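Surface protein SPB1 (Streptococcus agalactiae, PDB 4UZG) forms the backbone of the group B streptococcus type 2b pilus, probably as sortase-linked subunits that build the pilus shaft. Local coordinates at residues A[57-62]-A[80-85]. Residues are numbered along the deposited sequence; the frame is centred on the assembly and turned at random.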
loop_
_atom_site.group_PDB
_atom_site.type_symbol
_atom_site.label_atom_id
_atom_site.label_comp_id
_atom_site.label_asym_id
_atom_site.label_seq_id
_atom_site.Cartn_x
_atom_site.Cartn_y
_atom_site.Cartn_z
ATOM N N TYR A 57 -0.103 13.767 -10.423
ATOM C CA TYR A 57 0.739 13.202 -11.493
ATOM C C TYR A 57 1.974 14.018 -11.794
ATOM O O TYR A 57 1.957 15.255 -11.774
ATOM C CB TYR A 57 -0.050 13.082 -12.830
ATOM C CG TYR A 57 -1.423 12.563 -12.594
ATOM C CD1 TYR A 57 -1.645 11.213 -12.383
ATOM C CD2 TYR A 57 -2.481 13.437 -12.456
ATOM C CE1 TYR A 57 -2.889 10.727 -12.030
ATOM C CE2 TYR A 57 -3.749 12.961 -12.117
ATOM C CZ TYR A 57 -3.934 11.612 -11.875
ATOM O OH TYR A 57 -5.153 11.116 -11.514
ATOM N N GLU A 58 3.034 13.299 -12.128
ATOM C CA GLU A 58 4.169 13.864 -12.841
ATOM C C GLU A 58 4.322 12.995 -14.088
ATOM O O GLU A 58 4.486 11.774 -13.977
ATOM C CB GLU A 58 5.434 13.863 -11.996
ATOM C CG GLU A 58 6.612 14.496 -12.694
ATOM C CD GLU A 58 6.968 15.852 -12.137
ATOM O OE1 GLU A 58 6.058 16.539 -11.624
ATOM O OE2 GLU A 58 8.153 16.235 -12.200
ATOM N N VAL A 59 4.268 13.632 -15.252
ATOM C CA VAL A 59 4.272 12.928 -16.523
ATOM C C VAL A 59 5.506 13.384 -17.301
ATOM O O VAL A 59 5.661 14.577 -17.557
ATOM C CB VAL A 59 2.996 13.211 -17.341
ATOM C CG1 VAL A 59 2.986 12.362 -18.591
ATOM C CG2 VAL A 59 1.743 12.969 -16.489
ATOM N N THR A 60 6.365 12.441 -17.678
ATOM C CA THR A 60 7.578 12.770 -18.397
ATOM C C THR A 60 7.789 11.853 -19.596
ATOM O O THR A 60 7.324 10.705 -19.639
ATOM C CB THR A 60 8.831 12.665 -17.489
ATOM O OG1 THR A 60 8.962 11.324 -17.019
ATOM C CG2 THR A 60 8.817 13.630 -16.320
ATOM N N ILE A 61 8.545 12.395 -20.544
ATOM C CA ILE A 61 9.049 11.653 -21.682
ATOM C C ILE A 61 10.569 11.736 -21.616
ATOM O O ILE A 61 11.136 12.829 -21.552
ATOM C CB ILE A 61 8.539 12.227 -23.031
ATOM C CG1 ILE A 61 7.000 12.236 -23.066
ATOM C CG2 ILE A 61 9.125 11.424 -24.182
ATOM C CD1 ILE A 61 6.441 12.958 -24.234
ATOM N N THR A 62 11.230 10.585 -21.638
ATOM C CA THR A 62 12.694 10.515 -21.571
ATOM C C THR A 62 13.203 9.850 -22.844
ATOM O O THR A 62 12.783 8.737 -23.181
ATOM C CB THR A 62 13.146 9.713 -20.350
ATOM O OG1 THR A 62 12.551 10.262 -19.172
ATOM C CG2 THR A 62 14.666 9.765 -20.209
ATOM N N GLY A 80 4.584 18.850 -25.472
ATOM C CA GLY A 80 4.742 19.141 -24.069
ATOM C C GLY A 80 3.489 19.021 -23.234
ATOM O O GLY A 80 3.534 19.408 -22.066
ATOM N N LYS A 81 2.402 18.508 -23.800
ATOM C CA LYS A 81 1.090 18.471 -23.133
ATOM C C LYS A 81 0.600 17.064 -22.825
ATOM O O LYS A 81 0.963 16.099 -23.514
ATOM C CB LYS A 81 0.036 19.191 -24.005
ATOM C CG LYS A 81 0.353 20.624 -24.378
ATOM C CD LYS A 81 0.621 21.497 -23.168
ATOM C CE LYS A 81 -0.592 21.648 -22.271
ATOM N NZ LYS A 81 -0.319 22.598 -21.145
ATOM N N TYR A 82 -0.293 16.972 -21.845
ATOM C CA TYR A 82 -1.098 15.771 -21.667
ATOM C C TYR A 82 -2.483 16.178 -21.225
ATOM O O TYR A 82 -2.639 17.136 -20.480
ATOM C CB TYR A 82 -0.502 14.783 -20.662
ATOM C CG TYR A 82 -0.544 15.204 -19.203
ATOM C CD1 TYR A 82 0.470 15.978 -18.652
ATOM C CD2 TYR A 82 -1.578 14.806 -18.377
ATOM C CE1 TYR A 82 0.439 16.354 -17.318
ATOM C CE2 TYR A 82 -1.610 15.164 -17.041
ATOM C CZ TYR A 82 -0.605 15.934 -16.510
ATOM O OH TYR A 82 -0.659 16.268 -15.169
ATOM N N ASN A 83 -3.480 15.421 -21.672
ATOM C CA ASN A 83 -4.851 15.600 -21.234
ATOM C C ASN A 83 -5.163 14.607 -20.130
ATOM O O ASN A 83 -4.637 13.499 -20.120
ATOM C CB ASN A 83 -5.775 15.396 -22.437
ATOM C CG ASN A 83 -7.190 15.629 -22.094
ATOM O OD1 ASN A 83 -7.608 16.759 -21.973
ATOM N ND2 ASN A 83 -7.937 14.543 -21.847
ATOM N N LEU A 84 -6.002 15.002 -19.183
ATOM C CA LEU A 84 -6.338 14.198 -18.015
ATOM C C LEU A 84 -7.849 14.083 -17.868
ATOM O O LEU A 84 -8.565 15.085 -17.942
ATOM C CB LEU A 84 -5.774 14.875 -16.762
ATOM C CG LEU A 84 -6.132 14.253 -15.409
ATOM C CD1 LEU A 84 -5.526 12.862 -15.261
ATOM C CD2 LEU A 84 -5.684 15.179 -14.299
ATOM N N LEU A 85 -8.308 12.871 -17.575
ATOM C CA LEU A 85 -9.678 12.630 -17.147
ATOM C C LEU A 85 -9.626 11.772 -15.896
ATOM O O LEU A 85 -9.022 10.711 -15.887
ATOM C CB LEU A 85 -10.460 11.882 -18.227
ATOM C CG LEU A 85 -11.904 11.545 -17.889
ATOM C CD1 LEU A 85 -12.701 12.799 -17.592
ATOM C CD2 LEU A 85 -12.542 10.757 -19.016
HETATM O O HOH W 1 1.530 17.403 -14.157
#
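Val-59 sets its CG2 methyl squarely over one face of the Tyr-82 ring, 3.7 Å from the ring centroid and 12° off the normal, a well-centred CH-pi contact. CG2 lies anti to the carbonyl carbon of Val-59, which turns this methyl toward the ring, while CB stands above the same face, slightly outside the CD1–CE1 bond. The Tyr-82 side chain reaches across to strand 50-62 and brings its OH to 4.0 Å from Tyr-57 CB. A water lying in the plane of the Tyr-82 ring, at its edge, bridges the two segments: it hydrogen-bonds Tyr-82 OH at 2.7 Å and donates to Tyr-57 O at 3.2 Å. This water supplies a polar link between segments that share no direct hydrogen bond. Farther along, the side chains of Leu-84 and Tyr-57 cross at about a right angle, the leucine methyls coming obliquely to the ring. CD1 is 3.6 Å and CD2 3.7 Å from Tyr-57 CE2. Tyr-57 OH hydrogen-bonds Glu-86 OE2, just beyond segment 80-85. Tyr-57, Val-59 and Tyr-82 are buried; Leu-84 stays partly exposed. Strands 50-62 and 81-87 face each other across the interior of a curled sheet, with 68-73 between them in strand order. Leu-71 touches Val-59 and Tyr-82, while Ile-93 of strand 90-96, the antiparallel neighbour of 81-87, packs against Tyr-57, Tyr-82 and Leu-84.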